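Local coordinates for protein DMATS type aromatic prenyltransferase (Streptomyces coelicolor, PDB 6ZS0) that probably transfers a dimethylallyl group to C5 of the indole ring of tryptophan, as a bacterial prenyltransferase with the ABBA-barrel fold, at residues H175-A178 with F179-L182; A214-A217 with A218-S221; A43-P46 with L47-P51; Y274-V277 with R278-R282; G11-L14 with R15-G18. All blocks are in the same frame, centred on the assembly; numbering follows the deposited sequence.

Contact 1. Residues H175-A178 with F179-L182; sequences HHQA and FDSL
Ser181 turns back on Ala178 and gives its carbonyl oxygen two bonds. The hydroxyl bond is the shorter, with Ser181 OG 2.7 Å from Ala178 O; it lies in the carbonyl plane, on a lone pair. The N-H hydrogen bond, from Ser181 N to Ala178 O, is 2.8 Å long. OG gets there because it sits between the backbone N and the carbonyl carbon of its own residue (chi1 73°), which swings the hydroxyl back toward the preceding turn. One step earlier Asp180 N donates to Gln177 O over 3.0 Å. These i to i+3 N-H...O hydrogen bonds are those of a 3-10 turn. It follows a type II' beta turn, His175 to Ala178, closed by Ala178 N on His175 O at 3.0 Å; together they lead the chain out of helix 162-175, with His176 at positive phi, toward barrel strand 191-195. A water stitches the two turns together, donating to His176 O and accepting from Phe179 N at 3.0 Å.

Side-chain contact is slighter. The carboxylate of Asp180 lies alongside the base of Gln177, Asp180 OD2 being 3.8 Å from Gln177 CB. The polar ends of both residues go to Arg167 of helix 162-175: Asp180 by a salt bridge through OD1, Gln177 by a hydrogen bond through OE1. Phe179 carries its ring away from the turn onto Ala163 and Val166 of the same helix, while Ala178 and Leu182 rest on Phe260 of strand 254-260.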
loop_
_atom_site.group_PDB
_atom_site.type_symbol
_atom_site.label_atom_id
_atom_site.label_comp_id
_atom_site.label_asym_id
_atom_site.label_seq_id
_atom_site.Cartn_x
_atom_site.Cartn_y
_atom_site.Cartn_z
ATOM N N HIS A 175 -19.010 -1.556 -14.385
ATOM C CA HIS A 175 -18.001 -2.364 -15.113
ATOM C C HIS A 175 -18.554 -3.745 -15.454
ATOM O O HIS A 175 -17.770 -4.610 -15.809
ATOM C CB HIS A 175 -16.705 -2.426 -14.310
ATOM C CG HIS A 175 -16.020 -1.115 -14.266
ATOM N ND1 HIS A 175 -15.423 -0.563 -15.384
ATOM C CD2 HIS A 175 -15.862 -0.229 -13.270
ATOM C CE1 HIS A 175 -14.905 0.604 -15.055
ATOM N NE2 HIS A 175 -15.164 0.833 -13.771
ATOM N N HIS A 176 -19.873 -3.914 -15.409
ATOM C CA HIS A 176 -20.568 -5.121 -15.927
ATOM C C HIS A 176 -19.859 -6.381 -15.406
ATOM O O HIS A 176 -19.653 -6.469 -14.164
ATOM C CB HIS A 176 -20.683 -5.017 -17.459
ATOM C CG HIS A 176 -21.422 -3.792 -17.881
ATOM N ND1 HIS A 176 -20.779 -2.585 -18.131
ATOM C CD2 HIS A 176 -22.744 -3.556 -18.037
ATOM C CE1 HIS A 176 -21.678 -1.666 -18.448
ATOM N NE2 HIS A 176 -22.894 -2.239 -18.404
ATOM N N GLN A 177 -19.486 -7.316 -16.286
ATOM C CA GLN A 177 -18.874 -8.609 -15.877
ATOM C C GLN A 177 -17.336 -8.533 -15.996
ATOM O O GLN A 177 -16.722 -9.559 -16.305
ATOM C CB GLN A 177 -19.522 -9.761 -16.659
ATOM C CG GLN A 177 -21.001 -9.988 -16.311
ATOM C CD GLN A 177 -21.331 -9.846 -14.835
ATOM O OE1 GLN A 177 -20.935 -10.659 -13.997
ATOM N NE2 GLN A 177 -22.074 -8.799 -14.502
ATOM N N ALA A 178 -16.733 -7.377 -15.675
ATOM C CA ALA A 178 -15.261 -7.160 -15.607
ATOM C C ALA A 178 -14.587 -8.267 -14.768
ATOM O O ALA A 178 -13.425 -8.653 -15.051
ATOM C CB ALA A 178 -14.981 -5.783 -15.047
ATOM N N PHE A 179 -15.261 -8.779 -13.752
ATOM C CA PHE A 179 -14.724 -9.872 -12.906
ATOM C C PHE A 179 -14.107 -10.968 -13.777
ATOM O O PHE A 179 -13.051 -11.521 -13.409
ATOM C CB PHE A 179 -15.801 -10.497 -12.029
ATOM C CG PHE A 179 -15.241 -11.590 -11.169
ATOM C CD1 PHE A 179 -14.548 -11.280 -10.010
ATOM C CD2 PHE A 179 -15.330 -12.917 -11.565
ATOM C CE1 PHE A 179 -14.008 -12.290 -9.229
ATOM C CE2 PHE A 179 -14.777 -13.923 -10.791
ATOM C CZ PHE A 179 -14.109 -13.606 -9.630
ATOM N N ASP A 180 -14.761 -11.293 -14.892
ATOM C CA ASP A 180 -14.363 -12.422 -15.781
ATOM C C ASP A 180 -13.101 -12.106 -16.597
ATOM O O ASP A 180 -12.542 -13.059 -17.143
ATOM C CB ASP A 180 -15.546 -12.849 -16.648
ATOM C CG ASP A 180 -16.653 -13.430 -15.795
ATOM O OD1 ASP A 180 -16.335 -14.258 -14.928
ATOM O OD2 ASP A 180 -17.815 -13.039 -15.987
ATOM N N SER A 181 -12.630 -10.859 -16.631
ATOM C CA SER A 181 -11.357 -10.449 -17.283
ATOM C C SER A 181 -10.155 -10.705 -16.358
ATOM O O SER A 181 -9.018 -10.624 -16.842
ATOM C CB SER A 181 -11.390 -9.007 -17.695
ATOM O OG SER A 181 -11.291 -8.165 -16.552
ATOM N N LEU A 182 -10.388 -10.973 -15.075
ATOM C CA LEU A 182 -9.282 -11.125 -14.090
ATOM C C LEU A 182 -8.632 -12.499 -14.263
ATOM O O LEU A 182 -9.328 -13.499 -14.486
ATOM C CB LEU A 182 -9.801 -10.951 -12.667
ATOM C CG LEU A 182 -10.346 -9.576 -12.303
ATOM C CD1 LEU A 182 -11.134 -9.660 -11.010
ATOM C CD2 LEU A 182 -9.238 -8.554 -12.191
HETATM O O HOH W 1 -17.957 -7.957 -12.605
#

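Contact 2. Residues A214-A217 with A218-S221; sequences AGRA and ARLS
The guanidinium of Arg219 lies with one face over the backbone of Arg216, where Arg219 NH1 comes within 3.3 Å of Arg216 CA. At its edge, in plane, sits a water that accepts from Arg219 NE at 2.7 Å and donates to Gly215 O, so the side chain is tied to the helix backbone through solvent. A bend at chi3 (-77°) folds the arginine back over this last turn. The guanidinium of Arg216 stands 76° from that of Arg219 and is directed elsewhere, its NH1 bonding to Asn211 O. Arg219 NH1 also meets Arg216 CB at 3.7 Å.

Behind the arginines the short helix 214-217 ends in a change of bonding pattern. Ala218 N keeps the alpha-helical i to i+4 bond to Ala214 O at 3.1 Å, whereas Arg219 N reaches Arg216 O and Leu220 N reaches Ala217 O at 3.2 Å, the latter closing a type I beta turn. Leu220 lays CD1 against Ala217 CA at 3.9 Å. Cutting Leu220 back to an alanine removes both methyl branches and is likely to open a gap between Ala217 and Phe271 of strand 270-275. A second water donates to both Ala217 O and Ser221 OG.

Ala214 and Ala218 pack on helix 229-240, at Glu233, while Ala217 and Leu220 face Leu273 and Phe271 of strand 270-275, placing this turn between an outer helix and the barrel wall.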
loop_
_atom_site.group_PDB
_atom_site.type_symbol
_atom_site.label_atom_id
_atom_site.label_comp_id
_atom_site.label_asym_id
_atom_site.label_seq_id
_atom_site.Cartn_x
_atom_site.Cartn_y
_atom_site.Cartn_z
ATOM N N ALA A 214 7.940 -16.720 -12.483
ATOM C CA ALA A 214 8.243 -15.634 -13.411
ATOM C C ALA A 214 7.325 -15.778 -14.646
ATOM O O ALA A 214 6.755 -14.793 -15.068
ATOM C CB ALA A 214 9.707 -15.686 -13.766
ATOM N N GLY A 215 7.167 -16.996 -15.166
ATOM C CA GLY A 215 6.295 -17.270 -16.324
ATOM C C GLY A 215 4.843 -16.965 -16.042
ATOM O O GLY A 215 4.175 -16.394 -16.906
ATOM N N ARG A 216 4.342 -17.345 -14.862
ATOM C CA ARG A 216 2.923 -17.114 -14.522
ATOM C C ARG A 216 2.715 -15.600 -14.371
ATOM O O ARG A 216 1.681 -15.077 -14.845
ATOM C CB ARG A 216 2.512 -17.907 -13.283
ATOM C CG ARG A 216 1.005 -17.964 -13.100
ATOM C CD ARG A 216 0.554 -18.752 -11.891
ATOM N NE ARG A 216 1.182 -20.071 -11.897
ATOM C CZ ARG A 216 2.012 -20.526 -10.979
ATOM N NH1 ARG A 216 2.231 -19.825 -9.874
ATOM N NH2 ARG A 216 2.587 -21.707 -11.137
ATOM N N ALA A 217 3.682 -14.927 -13.768
ATOM C CA ALA A 217 3.658 -13.467 -13.532
ATOM C C ALA A 217 3.520 -12.747 -14.880
ATOM O O ALA A 217 2.703 -11.854 -14.998
ATOM C CB ALA A 217 4.900 -13.057 -12.800
ATOM N N ALA A 218 4.254 -13.210 -15.879
ATOM C CA ALA A 218 4.224 -12.677 -17.266
ATOM C C ALA A 218 2.832 -12.819 -17.901
ATOM O O ALA A 218 2.555 -12.084 -18.863
ATOM C CB ALA A 218 5.265 -13.403 -18.073
ATOM N N ARG A 219 1.977 -13.717 -17.416
ATOM C CA ARG A 219 0.638 -13.994 -17.999
ATOM C C ARG A 219 -0.501 -13.341 -17.195
ATOM O O ARG A 219 -1.649 -13.537 -17.581
ATOM C CB ARG A 219 0.461 -15.515 -18.142
ATOM C CG ARG A 219 1.305 -16.093 -19.267
ATOM C CD ARG A 219 1.126 -17.584 -19.480
ATOM N NE ARG A 219 1.850 -18.351 -18.470
ATOM C CZ ARG A 219 1.299 -18.940 -17.411
ATOM N NH1 ARG A 219 2.071 -19.600 -16.569
ATOM N NH2 ARG A 219 -0.010 -18.869 -17.194
ATOM N N LEU A 220 -0.229 -12.565 -16.142
ATOM C CA LEU A 220 -1.324 -11.978 -15.317
ATOM C C LEU A 220 -1.963 -10.768 -16.006
ATOM O O LEU A 220 -3.100 -10.377 -15.591
ATOM C CB LEU A 220 -0.772 -11.573 -13.960
ATOM C CG LEU A 220 -0.324 -12.724 -13.086
ATOM C CD1 LEU A 220 0.408 -12.187 -11.883
ATOM C CD2 LEU A 220 -1.501 -13.595 -12.670
ATOM N N SER A 221 -1.247 -10.155 -16.936
ATOM C CA SER A 221 -1.680 -8.917 -17.627
ATOM C C SER A 221 -1.565 -9.088 -19.136
ATOM O O SER A 221 -0.823 -9.983 -19.589
ATOM C CB SER A 221 -0.875 -7.751 -17.163
ATOM O OG SER A 221 0.439 -7.808 -17.693
HETATM O O HOH W 2 4.156 -17.483 -19.685
HETATM O O HOH W 3 1.488 -9.872 -16.805
#

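Contact 3. Residues A43-P46 with L47-P51; sequences AQRP and LSLAP
Arg45 reaches across the loop to the backbone of Ala50 and holds one carbonyl oxygen side-on with two nitrogens. Arg45 NE lies 3.0 Å from Ala50 O, nearly in line with the C=O bond, and Arg45 NH2 2.9 Å from the same Ala50 O. That oxygen is close to the guanidinium plane, so both N-H groups converge on it, neither bond quite straight (144° and 147°). The chain is stretched from CG to NE, with CG opposite the backbone N (chi1 -166°), which gives it the span. Leu49 covers one face: its CD1 sits over the centre of the guanidinium, 4.1 Å from Arg45 CZ. A type I beta turn, Pro46 to Leu49, closed by Leu49 N on Pro46 O at 3.2 Å, brings Leu49 back beside Arg45 in the surface loop from helix 25-39 to strand 64-70. Pro46 and Leu49 point the same way, side by side, with Pro46 CD 4.2 Å from Leu49 CD1. A lysine in place of Arg45 has no flat group and would probably leave Ala50 O without its two-nitrogen grip and Leu49 CD1 without the surface it covers. Leu47 turns away to pack on Leu6 and Phe9 of helix 6-20.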
loop_
_atom_site.group_PDB
_atom_site.type_symbol
_atom_site.label_atom_id
_atom_site.label_comp_id
_atom_site.label_asym_id
_atom_site.label_seq_id
_atom_site.Cartn_x
_atom_site.Cartn_y
_atom_site.Cartn_z
ATOM N N ALA A 43 -3.217 8.343 17.779
ATOM C CA ALA A 43 -2.050 9.222 17.492
ATOM C C ALA A 43 -1.352 9.548 18.817
ATOM O O ALA A 43 -0.135 9.710 18.825
ATOM C CB ALA A 43 -2.451 10.471 16.756
ATOM N N GLN A 44 -2.119 9.636 19.902
ATOM C CA GLN A 44 -1.613 10.044 21.230
ATOM C C GLN A 44 -1.080 8.823 21.993
ATOM O O GLN A 44 -0.586 8.992 23.115
ATOM C CB GLN A 44 -2.701 10.777 22.008
ATOM C CG GLN A 44 -2.962 12.181 21.473
ATOM C CD GLN A 44 -2.359 13.226 22.382
ATOM O OE1 GLN A 44 -1.180 13.586 22.263
ATOM N NE2 GLN A 44 -3.162 13.700 23.330
ATOM N N ARG A 45 -1.144 7.628 21.407
ATOM C CA ARG A 45 -0.741 6.391 22.119
ATOM C C ARG A 45 0.766 6.356 22.277
ATOM O O ARG A 45 1.481 6.399 21.293
ATOM C CB ARG A 45 -1.200 5.161 21.353
ATOM C CG ARG A 45 -1.131 3.884 22.164
ATOM C CD ARG A 45 -1.543 2.688 21.325
ATOM N NE ARG A 45 -1.420 1.428 22.053
ATOM C CZ ARG A 45 -2.327 0.925 22.877
ATOM N NH1 ARG A 45 -3.453 1.584 23.109
ATOM N NH2 ARG A 45 -2.101 -0.237 23.475
ATOM N N PRO A 46 1.328 6.268 23.501
ATOM C CA PRO A 46 2.767 6.129 23.655
ATOM C C PRO A 46 3.291 4.850 23.009
ATOM O O PRO A 46 2.631 3.845 23.073
ATOM C CB PRO A 46 2.976 6.084 25.169
ATOM C CG PRO A 46 1.785 6.815 25.687
ATOM C CD PRO A 46 0.652 6.372 24.795
ATOM N N LEU A 47 4.495 4.918 22.445
ATOM C CA LEU A 47 5.121 3.745 21.771
ATOM C C LEU A 47 5.576 2.715 22.806
ATOM O O LEU A 47 5.859 1.595 22.410
ATOM C CB LEU A 47 6.280 4.212 20.888
ATOM C CG LEU A 47 5.892 4.939 19.588
ATOM C CD1 LEU A 47 7.121 5.162 18.736
ATOM C CD2 LEU A 47 4.848 4.204 18.777
ATOM N N SER A 48 5.607 3.071 24.087
ATOM C CA SER A 48 5.961 2.162 25.199
ATOM C C SER A 48 4.826 1.174 25.457
ATOM O O SER A 48 5.085 0.183 26.170
ATOM C CB SER A 48 6.307 2.928 26.435
ATOM O OG SER A 48 5.225 3.731 26.813
ATOM N N LEU A 49 3.613 1.459 24.970
ATOM C CA LEU A 49 2.469 0.530 25.068
ATOM C C LEU A 49 2.539 -0.470 23.914
ATOM O O LEU A 49 3.104 -0.140 22.849
ATOM C CB LEU A 49 1.141 1.288 25.026
ATOM C CG LEU A 49 0.881 2.325 26.124
ATOM C CD1 LEU A 49 -0.593 2.650 26.200
ATOM C CD2 LEU A 49 1.364 1.880 27.465
ATOM N N ALA A 50 1.993 -1.660 24.123
ATOM C CA ALA A 50 1.774 -2.646 23.037
ATOM C C ALA A 50 1.046 -1.959 21.890
ATOM O O ALA A 50 0.297 -1.008 22.106
ATOM C CB ALA A 50 0.981 -3.812 23.562
ATOM N N PRO A 51 1.176 -2.450 20.639
ATOM C CA PRO A 51 0.363 -1.937 19.541
ATOM C C PRO A 51 -1.126 -2.089 19.856
ATOM O O PRO A 51 -1.519 -3.082 20.472
ATOM C CB PRO A 51 0.754 -2.799 18.328
ATOM C CG PRO A 51 2.028 -3.515 18.741
ATOM C CD PRO A 51 2.047 -3.565 20.243
HETATM O O HOH W 4 1.638 1.790 21.451
#

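Contact 4. Residues Y274-V277 with R278-R282; sequences YIPV and RDYVR
Tyr280 folds back over Pro276, and its side chain can be followed outward from the backbone. CB lies 3.7 Å from Val277 O, the carbonyl that also receives the Tyr280 amide. With CG opposite its own carbonyl carbon (chi1 -60°), the ring is sent back along the incoming chain. CD2 then passes 3.3 Å from Pro276 O, and next along the rim CE2 meets Pro276 CG at 3.9 Å, the two side chains crossing at a slant. Val277 CA lies at the ring edge, while the adjacent Asp279 sets its CB over the centre of one face. At the tip, OH is hydrogen-bonded to Gly251 N, which fixes the far end of the ring.

The backbone beneath is a pair of tight turns. Pro276 is the centre of an inverse gamma turn, and a 3-10 turn follows directly: Asp279 N bonds to Pro276 O at 3.0 Å, and Tyr280 N to Val277 O at 2.9 Å. Beyond it Val281 returns to Val277, its CG1 lying 3.8 Å from Val277 CG2.

The segment is the exit from barrel strand 270-275 toward helix 284-297. Val277 touches Ile324 of strand 324-332 and Ala287 of that helix, Val281 touches Glu286 and Arg290, and Asp279 forms a salt bridge with Arg252 just ahead of strand 254-260.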
loop_
_atom_site.group_PDB
_atom_site.type_symbol
_atom_site.label_atom_id
_atom_site.label_comp_id
_atom_site.label_asym_id
_atom_site.label_seq_id
_atom_site.Cartn_x
_atom_site.Cartn_y
_atom_site.Cartn_z
ATOM N N TYR A 274 3.231 -6.831 -7.216
ATOM C CA TYR A 274 3.830 -6.556 -5.886
ATOM C C TYR A 274 4.606 -7.798 -5.435
ATOM O O TYR A 274 4.026 -8.915 -5.370
ATOM C CB TYR A 274 2.751 -6.243 -4.846
ATOM C CG TYR A 274 1.838 -5.084 -5.179
ATOM C CD1 TYR A 274 2.054 -3.812 -4.656
ATOM C CD2 TYR A 274 0.744 -5.267 -6.008
ATOM C CE1 TYR A 274 1.213 -2.746 -4.980
ATOM C CE2 TYR A 274 -0.121 -4.227 -6.309
ATOM C CZ TYR A 274 0.126 -2.959 -5.824
ATOM O OH TYR A 274 -0.709 -1.922 -6.163
ATOM N N ILE A 275 5.885 -7.625 -5.147
ATOM C CA ILE A 275 6.745 -8.694 -4.588
ATOM C C ILE A 275 7.132 -8.321 -3.156
ATOM O O ILE A 275 7.735 -7.277 -2.932
ATOM C CB ILE A 275 7.984 -8.907 -5.480
ATOM C CG1 ILE A 275 7.629 -9.216 -6.941
ATOM C CG2 ILE A 275 8.878 -9.971 -4.882
ATOM C CD1 ILE A 275 6.808 -10.405 -7.148
ATOM N N PRO A 276 6.847 -9.196 -2.167
ATOM C CA PRO A 276 7.232 -8.964 -0.768
ATOM C C PRO A 276 8.737 -9.216 -0.561
ATOM O O PRO A 276 9.138 -10.205 0.068
ATOM C CB PRO A 276 6.336 -9.941 -0.010
ATOM C CG PRO A 276 6.143 -11.073 -0.964
ATOM C CD PRO A 276 6.077 -10.433 -2.334
ATOM N N VAL A 277 9.532 -8.259 -1.031
ATOM C CA VAL A 277 11.017 -8.404 -1.107
ATOM C C VAL A 277 11.590 -8.684 0.290
ATOM O O VAL A 277 12.608 -9.364 0.372
ATOM C CB VAL A 277 11.660 -7.166 -1.750
ATOM C CG1 VAL A 277 11.418 -5.919 -0.970
ATOM C CG2 VAL A 277 13.157 -7.345 -1.967
ATOM N N ARG A 278 10.938 -8.221 1.368
ATOM C CA ARG A 278 11.478 -8.411 2.740
ATOM C C ARG A 278 11.622 -9.885 3.062
ATOM O O ARG A 278 12.377 -10.214 3.985
ATOM C CB ARG A 278 10.650 -7.700 3.824
ATOM C CG ARG A 278 9.212 -8.169 3.992
ATOM C CD ARG A 278 8.624 -7.532 5.238
ATOM N NE ARG A 278 9.310 -8.097 6.392
ATOM C CZ ARG A 278 9.385 -7.554 7.621
ATOM N NH1 ARG A 278 10.069 -8.176 8.554
ATOM N NH2 ARG A 278 8.787 -6.427 7.902
ATOM N N ASP A 279 10.852 -10.776 2.411
ATOM C CA ASP A 279 10.906 -12.233 2.677
ATOM C C ASP A 279 12.037 -12.898 1.888
ATOM O O ASP A 279 12.262 -14.048 2.126
ATOM C CB ASP A 279 9.583 -12.905 2.325
ATOM C CG ASP A 279 8.454 -12.584 3.268
ATOM O OD1 ASP A 279 8.698 -11.889 4.278
ATOM O OD2 ASP A 279 7.353 -13.126 3.032
ATOM N N TYR A 280 12.757 -12.162 1.041
ATOM C CA TYR A 280 13.662 -12.780 0.019
ATOM C C TYR A 280 15.067 -12.189 0.106
ATOM O O TYR A 280 15.846 -12.419 -0.832
ATOM C CB TYR A 280 13.078 -12.618 -1.398
ATOM C CG TYR A 280 11.725 -13.277 -1.525
ATOM C CD1 TYR A 280 11.576 -14.628 -1.321
ATOM C CD2 TYR A 280 10.593 -12.544 -1.822
ATOM C CE1 TYR A 280 10.339 -15.243 -1.370
ATOM C CE2 TYR A 280 9.347 -13.136 -1.911
ATOM C CZ TYR A 280 9.216 -14.498 -1.693
ATOM O OH TYR A 280 7.995 -15.114 -1.712
ATOM N N VAL A 281 15.382 -11.469 1.173
ATOM C CA VAL A 281 16.700 -10.800 1.342
ATOM C C VAL A 281 17.279 -11.144 2.710
ATOM O O VAL A 281 16.513 -11.455 3.611
ATOM C CB VAL A 281 16.560 -9.282 1.210
ATOM C CG1 VAL A 281 16.143 -8.890 -0.183
ATOM C CG2 VAL A 281 15.607 -8.721 2.249
ATOM N N ARG A 282 18.592 -10.967 2.863
ATOM C CA ARG A 282 19.270 -11.080 4.179
ATOM C C ARG A 282 19.000 -9.830 5.008
ATOM O O ARG A 282 18.963 -9.944 6.218
ATOM C CB ARG A 282 20.782 -11.210 4.008
ATOM C CG ARG A 282 21.234 -12.438 3.250
ATOM C CD ARG A 282 22.752 -12.414 3.062
ATOM N NE ARG A 282 23.288 -13.639 2.469
ATOM C CZ ARG A 282 23.323 -13.919 1.160
ATOM N NH1 ARG A 282 23.839 -15.070 0.750
ATOM N NH2 ARG A 282 22.829 -13.061 0.274
#

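Contact 5. Residues G11-L14 with R15-G18; sequences GGQL and RRLG
Arg16 bends at chi3 (-55°) and curls back along the helix, bringing one face of its guanidinium over Gly12 and Gln13. Gly12 O stands above that face, off centre toward the rim, 3.5 Å from Arg16 CZ; Gln13 CA lies over the same face. Arg16 NH2 also meets Gln13 CG at 3.5 Å, with the amide and guanidinium planes 55° apart. The lack of a side chain at Gly12 lets the arginine lie this close, since a CB there would clash with NH1. Arg15 does the contrary: its chain stays extended from CG to NE, and the start of the chain leans on the helix, Arg15 CG lying 3.3 Å from Gly11 O.

All this rides on a regular alpha-helix, 6-20, whose i to i+4 bonds run without a break from Arg15 N on Gly11 O at 2.9 Å to Gly18 N on Leu14 O at 2.8 Å. It belongs to the helical layer round the ABBA barrel. Leu14 and Leu17 turn to Phe66 and Met78 of the barrel strands, and Arg15 lies along helix 25-39. The polar ends reach past the helix: Arg16 NE donates to Ala311 O, while Gln13 bonds Ser345 OG and Leu312 O.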
loop_
_atom_site.group_PDB
_atom_site.type_symbol
_atom_site.label_atom_id
_atom_site.label_comp_id
_atom_site.label_asym_id
_atom_site.label_seq_id
_atom_site.Cartn_x
_atom_site.Cartn_y
_atom_site.Cartn_z
ATOM N N GLY A 11 4.612 10.840 12.336
ATOM C CA GLY A 11 4.604 12.239 11.852
ATOM C C GLY A 11 5.986 12.702 11.502
ATOM O O GLY A 11 6.158 13.333 10.438
ATOM N N GLY A 12 6.971 12.393 12.343
ATOM C CA GLY A 12 8.378 12.678 12.084
ATOM C C GLY A 12 8.815 11.989 10.811
ATOM O O GLY A 12 9.478 12.615 9.976
ATOM N N GLN A 13 8.407 10.731 10.624
ATOM C CA GLN A 13 8.738 9.975 9.402
ATOM C C GLN A 13 8.090 10.654 8.198
ATOM O O GLN A 13 8.748 10.773 7.181
ATOM C CB GLN A 13 8.309 8.518 9.542
ATOM C CG GLN A 13 9.175 7.738 10.523
ATOM C CD GLN A 13 8.701 6.327 10.716
ATOM O OE1 GLN A 13 7.499 6.062 10.808
ATOM N NE2 GLN A 13 9.651 5.399 10.678
ATOM N N LEU A 14 6.822 11.055 8.299
ATOM C CA LEU A 14 6.110 11.687 7.167
ATOM C C LEU A 14 6.871 12.960 6.775
ATOM O O LEU A 14 7.087 13.180 5.582
ATOM C CB LEU A 14 4.656 11.967 7.546
ATOM C CG LEU A 14 3.800 12.585 6.431
ATOM C CD1 LEU A 14 2.333 12.201 6.591
ATOM C CD2 LEU A 14 3.961 14.100 6.377
ATOM N N ARG A 15 7.280 13.751 7.754
ATOM C CA ARG A 15 7.958 15.040 7.507
ATOM C C ARG A 15 9.295 14.809 6.815
ATOM O O ARG A 15 9.582 15.534 5.815
ATOM C CB ARG A 15 8.149 15.796 8.814
ATOM C CG ARG A 15 6.862 16.342 9.402
ATOM C CD ARG A 15 7.160 16.980 10.747
ATOM N NE ARG A 15 5.916 17.350 11.416
ATOM C CZ ARG A 15 5.243 18.478 11.206
ATOM N NH1 ARG A 15 4.120 18.718 11.873
ATOM N NH2 ARG A 15 5.700 19.369 10.349
ATOM N N ARG A 16 10.100 13.885 7.325
ATOM C CA ARG A 16 11.460 13.644 6.784
ATOM C C ARG A 16 11.339 13.023 5.398
ATOM O O ARG A 16 12.059 13.452 4.486
ATOM C CB ARG A 16 12.304 12.807 7.741
ATOM C CG ARG A 16 12.578 13.497 9.071
ATOM C CD ARG A 16 13.541 12.708 9.928
ATOM N NE ARG A 16 13.083 11.335 10.146
ATOM C CZ ARG A 16 12.338 10.935 11.166
ATOM N NH1 ARG A 16 11.966 11.787 12.097
ATOM N NH2 ARG A 16 11.983 9.664 11.259
ATOM N N LEU A 17 10.446 12.054 5.216
ATOM C CA LEU A 17 10.237 11.424 3.899
ATOM C C LEU A 17 9.663 12.447 2.921
ATOM O O LEU A 17 10.109 12.454 1.783
ATOM C CB LEU A 17 9.292 10.228 4.034
ATOM C CG LEU A 17 9.881 8.953 4.593
ATOM C CD1 LEU A 17 8.751 7.969 4.886
ATOM C CD2 LEU A 17 10.902 8.345 3.633
ATOM N N GLY A 18 8.713 13.276 3.351
ATOM C CA GLY A 18 8.091 14.317 2.503
ATOM C C GLY A 18 9.155 15.256 1.954
ATOM O O GLY A 18 9.105 15.580 0.757
#

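Overall arrangement
From the N terminus, contact 5 comes first, inside helix 6-20, where it closes no loop. Contact 3 turns the chain between helix 25-39 and strand 64-70, its centre about 18 Å from that of contact 5. Contact 1 follows helix 162-175 on the opposite side of the chain's centre, and contact 2 ends the short helix 214-217, about 19 Å away between centres. Contact 4 carries strand 270-275 into helix 284-297. All five are local and in series; none nests in or crosses another, and none touches another. Strand 270-275 links two of them: contact 2 packs on it and contact 4 leaves its end.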